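Local coordinates for ATP-dependent RNA helicase HrpB (Escherichia coli, PDB 6EUD), which hydrolyses ATP to ADP and phosphate as a DExH-box NTPase of the DEAH/RHA helicase group, and probably acts on RNA as a helicase, at residues Arg679-Lys682 and Ser683-Ile686; Lys622-Ser625 and Val626-Trp629; Ala604-Glu608 and Asp609-Gln613. All coordinates share one frame; numbering follows the deposited sequence.

Contact 1. Residues Arg679-Lys682 and Ser683-Ile686; sequences RGLK and SLDI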
loop_
_atom_site.group_PDB
_atom_site.type_symbol
_atom_site.label_atom_id
_atom_site.label_comp_id
_atom_site.label_asym_id
_atom_site.label_seq_id
_atom_site.Cartn_x
_atom_site.Cartn_y
_atom_site.Cartn_z
ATOM N N ARG A 679 1.411 -2.262 45.023
ATOM C CA ARG A 679 1.959 -1.200 45.869
ATOM C C ARG A 679 3.406 -0.828 45.509
ATOM O O ARG A 679 3.827 0.320 45.663
ATOM C CB ARG A 679 1.891 -1.620 47.337
ATOM C CG ARG A 679 0.493 -1.980 47.824
ATOM C CD ARG A 679 0.551 -2.978 48.974
ATOM N NE ARG A 679 -0.493 -2.727 49.964
ATOM C CZ ARG A 679 -0.323 -2.849 51.278
ATOM N NH1 ARG A 679 0.854 -3.223 51.764
ATOM N NH2 ARG A 679 -1.330 -2.599 52.107
ATOM N N GLY A 680 4.159 -1.808 45.031
ATOM C CA GLY A 680 5.564 -1.623 44.740
ATOM C C GLY A 680 5.783 -0.925 43.425
ATOM O O GLY A 680 6.882 -0.451 43.162
ATOM N N LEU A 681 4.745 -0.860 42.594
ATOM C CA LEU A 681 4.826 -0.125 41.327
ATOM C C LEU A 681 5.208 1.347 41.538
ATOM O O LEU A 681 5.925 1.914 40.725
ATOM C CB LEU A 681 3.505 -0.201 40.554
ATOM C CG LEU A 681 3.263 -1.454 39.710
ATOM C CD1 LEU A 681 1.965 -1.340 38.909
ATOM C CD2 LEU A 681 4.447 -1.713 38.791
ATOM N N LYS A 682 4.728 1.957 42.628
ATOM C CA LYS A 682 5.039 3.353 42.933
ATOM C C LYS A 682 6.459 3.510 43.485
ATOM O O LYS A 682 6.949 4.609 43.610
ATOM C CB LYS A 682 4.035 3.936 43.936
ATOM C CG LYS A 682 2.679 4.330 43.366
ATOM C CD LYS A 682 2.778 5.592 42.513
ATOM C CE LYS A 682 1.401 6.133 42.131
ATOM N NZ LYS A 682 1.477 7.326 41.239
ATOM N N SER A 683 7.115 2.403 43.808
ATOM C CA SER A 683 8.465 2.425 44.375
ATOM C C SER A 683 9.579 2.413 43.311
ATOM O O SER A 683 10.743 2.698 43.604
ATOM C CB SER A 683 8.644 1.224 45.308
ATOM O OG SER A 683 7.564 1.141 46.221
ATOM N N LEU A 684 9.222 2.044 42.086
ATOM C CA LEU A 684 10.187 2.014 40.992
ATOM C C LEU A 684 10.768 3.392 40.747
ATOM O O LEU A 684 10.029 4.368 40.676
ATOM C CB LEU A 684 9.534 1.492 39.719
ATOM C CG LEU A 684 9.028 0.060 39.822
ATOM C CD1 LEU A 684 8.112 -0.252 38.655
ATOM C CD2 LEU A 684 10.200 -0.913 39.882
ATOM N N ASP A 685 12.090 3.455 40.618
ATOM C CA ASP A 685 12.807 4.703 40.386
ATOM C C ASP A 685 12.734 5.063 38.924
ATOM O O ASP A 685 13.582 4.651 38.113
ATOM C CB ASP A 685 14.264 4.596 40.843
ATOM C CG ASP A 685 14.942 5.949 40.964
ATOM O OD1 ASP A 685 14.587 6.884 40.216
ATOM O OD2 ASP A 685 15.842 6.085 41.806
ATOM N N ILE A 686 11.711 5.844 38.593
ATOM C CA ILE A 686 11.386 6.154 37.210
ATOM C C ILE A 686 12.478 6.959 36.539
ATOM O O ILE A 686 12.753 6.757 35.355
ATOM C CB ILE A 686 10.033 6.911 37.127
ATOM C CG1 ILE A 686 8.886 5.985 37.586
ATOM C CG2 ILE A 686 9.777 7.466 35.728
ATOM C CD1 ILE A 686 8.796 4.690 36.814
HETATM O O HOH W 1 7.480 4.200 39.767
HETATM O O HOH W 2 9.764 6.157 42.969
#
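Gly-680 and Leu-681 meet Ser-683 and Leu-684 in a local turn contact, made in the loop that runs from helix 664-667 to helix 686-692 in the C-terminal part of the chain. Its backbone tie is the bond from Ser-683 N to Gly-680 O, 2.9 Å long with an N-H...O angle of 147°. The donor stands well above the carbonyl plane, 66° out of it. With Leu-681 and Lys-682 at the corners, both at helical backbone angles, this is a type I beta turn. Gly-680 has no side chain, and Ser-683, small and suited to an exposed turn, can lie close over it, OG being 3.7 Å from Gly-680 CA. On the buried side Leu-681 and Leu-684 lie alongside each other, pointing the same way, with CD2 of Leu-681 3.9 Å from CD1 of Leu-684; Leu-684 also packs on Leu-668 and Val-675. A water donates to Leu-681 O (2.9 Å) and to Leu-684 O (2.7 Å), linking two carbonyls as the chain leaves the turn. Lys-682 folds at its second torsion (chi2 -72°) and then runs straight, which lets the flexible chain carry NZ to Leu-627 O. Asp-685 occupies the N-cap of helix 686-692, its short side chain letting OD1 accept from Gln-688 N.

Contact 2. Residues Lys622-Ser625 and Val626-Trp629; sequences KGLS and VLNW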
loop_
_atom_site.group_PDB
_atom_site.type_symbol
_atom_site.label_atom_id
_atom_site.label_comp_id
_atom_site.label_asym_id
_atom_site.label_seq_id
_atom_site.Cartn_x
_atom_site.Cartn_y
_atom_site.Cartn_z
ATOM N N LYS A 622 -3.874 0.945 32.328
ATOM C CA LYS A 622 -4.183 2.084 33.191
ATOM C C LYS A 622 -3.396 3.343 32.838
ATOM O O LYS A 622 -3.754 4.446 33.260
ATOM C CB LYS A 622 -3.932 1.718 34.658
ATOM C CG LYS A 622 -4.912 0.715 35.216
ATOM C CD LYS A 622 -6.315 1.235 35.063
ATOM C CE LYS A 622 -7.306 0.442 35.889
ATOM N NZ LYS A 622 -7.378 -0.949 35.429
ATOM N N GLY A 623 -2.324 3.174 32.071
ATOM C CA GLY A 623 -1.478 4.287 31.687
ATOM C C GLY A 623 -0.283 4.476 32.612
ATOM O O GLY A 623 -0.225 3.923 33.710
ATOM N N LEU A 624 0.678 5.272 32.167
ATOM C CA LEU A 624 1.897 5.501 32.928
ATOM C C LEU A 624 1.664 6.180 34.280
ATOM O O LEU A 624 2.514 6.133 35.167
ATOM C CB LEU A 624 2.857 6.341 32.103
ATOM C CG LEU A 624 3.341 5.653 30.849
ATOM C CD1 LEU A 624 4.203 6.635 30.082
ATOM C CD2 LEU A 624 4.129 4.417 31.244
ATOM N N SER A 625 0.513 6.817 34.421
ATOM C CA SER A 625 0.128 7.472 35.655
ATOM C C SER A 625 0.225 6.609 36.923
ATOM O O SER A 625 0.276 7.156 38.019
ATOM C CB SER A 625 -1.302 7.990 35.493
ATOM O OG SER A 625 -2.028 7.968 36.705
ATOM N N VAL A 626 0.232 5.278 36.798
ATOM C CA VAL A 626 0.320 4.435 38.004
ATOM C C VAL A 626 1.746 4.347 38.539
ATOM O O VAL A 626 1.963 3.865 39.643
ATOM C CB VAL A 626 -0.201 2.981 37.784
ATOM C CG1 VAL A 626 -1.724 2.957 37.625
ATOM C CG2 VAL A 626 0.514 2.297 36.618
ATOM N N LEU A 627 2.706 4.807 37.748
ATOM C CA LEU A 627 4.091 4.880 38.186
ATOM C C LEU A 627 4.307 6.158 38.984
ATOM O O LEU A 627 3.445 7.053 38.985
ATOM C CB LEU A 627 5.031 4.833 36.986
ATOM C CG LEU A 627 4.814 3.549 36.188
ATOM C CD1 LEU A 627 5.651 3.563 34.942
ATOM C CD2 LEU A 627 5.121 2.342 37.077
ATOM N N ASN A 628 5.444 6.236 39.675
ATOM C CA ASN A 628 5.760 7.430 40.462
ATOM C C ASN A 628 6.548 8.467 39.671
ATOM O O ASN A 628 7.780 8.404 39.585
ATOM C CB ASN A 628 6.542 7.067 41.718
ATOM C CG ASN A 628 6.761 8.257 42.612
ATOM O OD1 ASN A 628 5.979 9.206 42.588
ATOM N ND2 ASN A 628 7.823 8.219 43.416
ATOM N N TRP A 629 5.830 9.429 39.109
ATOM C CA TRP A 629 6.453 10.469 38.309
ATOM C C TRP A 629 6.822 11.680 39.153
ATOM O O TRP A 629 6.031 12.612 39.286
ATOM C CB TRP A 629 5.518 10.864 37.168
ATOM C CG TRP A 629 5.467 9.796 36.142
ATOM C CD1 TRP A 629 4.593 8.750 36.086
ATOM C CD2 TRP A 629 6.376 9.627 35.047
ATOM N NE1 TRP A 629 4.893 7.951 35.006
ATOM C CE2 TRP A 629 5.986 8.467 34.356
ATOM C CE3 TRP A 629 7.480 10.353 34.584
ATOM C CZ2 TRP A 629 6.659 8.013 33.209
ATOM C CZ3 TRP A 629 8.157 9.902 33.445
ATOM C CH2 TRP A 629 7.742 8.741 32.772
#
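Leu-624 O is gripped by two donors, which reach it from opposite faces of its carbonyl plane. Leu-627 N comes to 2.9 Å with an N-H...O angle of 160°, closing a turn of 3-10 character through Ser-625 and Val-626. Trp-629 NE1 arrives at 3.0 Å along a more bent path (139°), and the oxygen lies in the plane of the indole, at its edge. CG of Trp-629 is anti to its own carbonyl carbon (chi1 -72°), a setting that brings the pyrrole edge back over the turn. Beside these bonds runs an apolar seam: Leu-624 CD2 is 4.1 Å from Leu-627 CD1, and its other branch, CD1, is 4.2 Å from Trp-629 CZ2. Gly-623, with positive phi, is the residue where the chain leaves helix 608-622; glycine suits it because a CB would jam against the preceding carbonyl. Its own oxygen takes a weak bond from Val-626 N. Lys-622 places CB against Val-626 CG1, while NZ forms a salt bridge with Glu-577. Tryptophan therefore does two jobs here, its N-H satisfying a carbonyl of a buried leucine and its benzo ring extending the apolar surface, so that the indole is probably fixed in rotation.

Contact 3. Residues Ala604-Glu608 and Asp609-Gln613; sequences AKPSE and DELHQ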
loop_
_atom_site.group_PDB
_atom_site.type_symbol
_atom_site.label_atom_id
_atom_site.label_comp_id
_atom_site.label_asym_id
_atom_site.label_seq_id
_atom_site.Cartn_x
_atom_site.Cartn_y
_atom_site.Cartn_z
ATOM N N ALA A 604 -3.953 -17.835 38.302
ATOM C CA ALA A 604 -3.393 -18.734 39.310
ATOM C C ALA A 604 -2.111 -18.123 39.868
ATOM O O ALA A 604 -1.551 -17.212 39.257
ATOM C CB ALA A 604 -3.121 -20.113 38.720
ATOM N N LYS A 605 -1.655 -18.618 41.019
ATOM C CA LYS A 605 -0.422 -18.136 41.644
ATOM C C LYS A 605 0.712 -18.094 40.625
ATOM O O LYS A 605 1.228 -19.132 40.226
ATOM C CB LYS A 605 -0.023 -19.025 42.819
ATOM C CG LYS A 605 -1.126 -19.946 43.314
ATOM C CD LYS A 605 -0.562 -21.299 43.713
ATOM C CE LYS A 605 -1.657 -22.234 44.203
ATOM N NZ LYS A 605 -1.215 -23.660 44.230
ATOM N N PRO A 606 1.097 -16.887 40.192
ATOM C CA PRO A 606 2.040 -16.757 39.079
ATOM C C PRO A 606 3.504 -16.768 39.511
ATOM O O PRO A 606 3.833 -16.382 40.631
ATOM C CB PRO A 606 1.678 -15.394 38.479
ATOM C CG PRO A 606 1.020 -14.621 39.620
ATOM C CD PRO A 606 0.741 -15.574 40.758
ATOM N N SER A 607 4.379 -17.196 38.607
ATOM C CA SER A 607 5.800 -17.007 38.815
ATOM C C SER A 607 6.032 -15.515 38.883
ATOM O O SER A 607 5.142 -14.721 38.559
ATOM C CB SER A 607 6.630 -17.616 37.689
ATOM O OG SER A 607 6.583 -16.805 36.524
ATOM N N GLU A 608 7.230 -15.113 39.274
ATOM C CA GLU A 608 7.463 -13.690 39.430
ATOM C C GLU A 608 7.772 -13.002 38.128
ATOM O O GLU A 608 7.473 -11.824 37.971
ATOM C CB GLU A 608 8.569 -13.425 40.425
ATOM C CG GLU A 608 8.122 -13.794 41.805
ATOM C CD GLU A 608 7.848 -12.571 42.619
ATOM O OE1 GLU A 608 8.560 -11.568 42.413
ATOM O OE2 GLU A 608 6.906 -12.604 43.440
ATOM N N ASP A 609 8.357 -13.736 37.191
ATOM C CA ASP A 609 8.543 -13.220 35.850
ATOM C C ASP A 609 7.170 -13.037 35.215
ATOM O O ASP A 609 6.963 -12.116 34.425
ATOM C CB ASP A 609 9.418 -14.163 35.027
ATOM C CG ASP A 609 10.835 -14.254 35.561
ATOM O OD1 ASP A 609 11.054 -13.896 36.738
ATOM O OD2 ASP A 609 11.725 -14.714 34.817
ATOM N N GLU A 610 6.230 -13.911 35.576
ATOM C CA GLU A 610 4.856 -13.811 35.086
ATOM C C GLU A 610 4.137 -12.597 35.676
ATOM O O GLU A 610 3.482 -11.827 34.959
ATOM C CB GLU A 610 4.078 -15.086 35.403
ATOM C CG GLU A 610 4.257 -16.170 34.364
ATOM C CD GLU A 610 3.474 -17.432 34.676
ATOM O OE1 GLU A 610 3.100 -17.638 35.850
ATOM O OE2 GLU A 610 3.226 -18.212 33.732
ATOM N N LEU A 611 4.278 -12.432 36.984
ATOM C CA LEU A 611 3.642 -11.339 37.703
ATOM C C LEU A 611 4.092 -9.980 37.172
ATOM O O LEU A 611 3.269 -9.090 36.933
ATOM C CB LEU A 611 3.950 -11.445 39.198
ATOM C CG LEU A 611 3.342 -10.359 40.069
ATOM C CD1 LEU A 611 1.830 -10.529 40.129
ATOM C CD2 LEU A 611 3.968 -10.387 41.450
ATOM N N HIS A 612 5.398 -9.824 36.989
ATOM C CA HIS A 612 5.933 -8.573 36.497
ATOM C C HIS A 612 5.388 -8.272 35.124
ATOM O O HIS A 612 5.019 -7.131 34.821
ATOM C CB HIS A 612 7.448 -8.622 36.472
ATOM C CG HIS A 612 8.047 -8.782 37.826
ATOM N ND1 HIS A 612 9.267 -9.381 38.036
ATOM C CD2 HIS A 612 7.584 -8.424 39.046
ATOM C CE1 HIS A 612 9.532 -9.385 39.332
ATOM N NE2 HIS A 612 8.528 -8.810 39.966
ATOM N N GLN A 613 5.320 -9.307 34.301
ATOM C CA GLN A 613 4.789 -9.155 32.967
ATOM C C GLN A 613 3.312 -8.758 33.045
ATOM O O GLN A 613 2.870 -7.850 32.326
ATOM C CB GLN A 613 4.976 -10.440 32.154
ATOM C CG GLN A 613 4.624 -10.282 30.668
ATOM C CD GLN A 613 5.551 -9.290 29.923
ATOM O OE1 GLN A 613 6.769 -9.283 30.132
ATOM N NE2 GLN A 613 4.965 -8.454 29.059
#
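One face of the His-612 imidazole lies against Glu-608 O, which sits 3.0 Å above the ring plane and toward its rim. That oxygen is bonded to His-612 N at 3.0 Å, whereas the ring's NE2 turns to Val-675 O. The plane of the Glu-608 carboxylate stands nearly perpendicular to that of the ring (87°), with OE1 3.7 Å from His-612 NE2. Glu-610 presents a second flat group: Ser-607 N reaches OE1 at 3.1 Å on its anti side, 27° out of the carboxylate plane, and Pro-606 CB packs near the same oxygen. In return Ser-607 OG accepts from Glu-610 N at 3.1 Å, the torsion chi1 of 76° tucking the hydroxyl back toward the helix. The reciprocal pair is a capping box, which a serine and a glutamate suit because each satisfies the other's backbone N-H. Leu-611 N donates to Ser-607 O, starting the regular helical bonds. Pro-606 CG and Leu-611 CD1, 4.2 Å apart, flank the box as a hydrophobic staple. Asp-609 would be favoured by the helix dipole. The loop that ends in this cap joins strand 596-602 to helix 608-622; Glu-610 OE2 bridges to Arg-589 on strand 584-593, while His-612 leans on Leu-669 and Met-672 after helix 664-667.

Helix 608-622 separates two of the contacts: contact 3 caps its start and contact 2 forms the turn at its end, their centres about 20 Å apart and their nearest atoms about 10 Å. Contact 1, later in the chain, folds back beside contact 2, with centres about 9 Å apart. Besides the lysine tie between the two loops, Lys-682 O packs on Asn-628 CB at 3.1 Å, and Ile-686 packs on Leu-627 and Trp-629. Contacts 1 and 3 do not touch, their centres lying about 17 Å apart, although both approach Val-675, through Leu-684 and His-612. All three lie away from the predicted ATP site and the DEFH box.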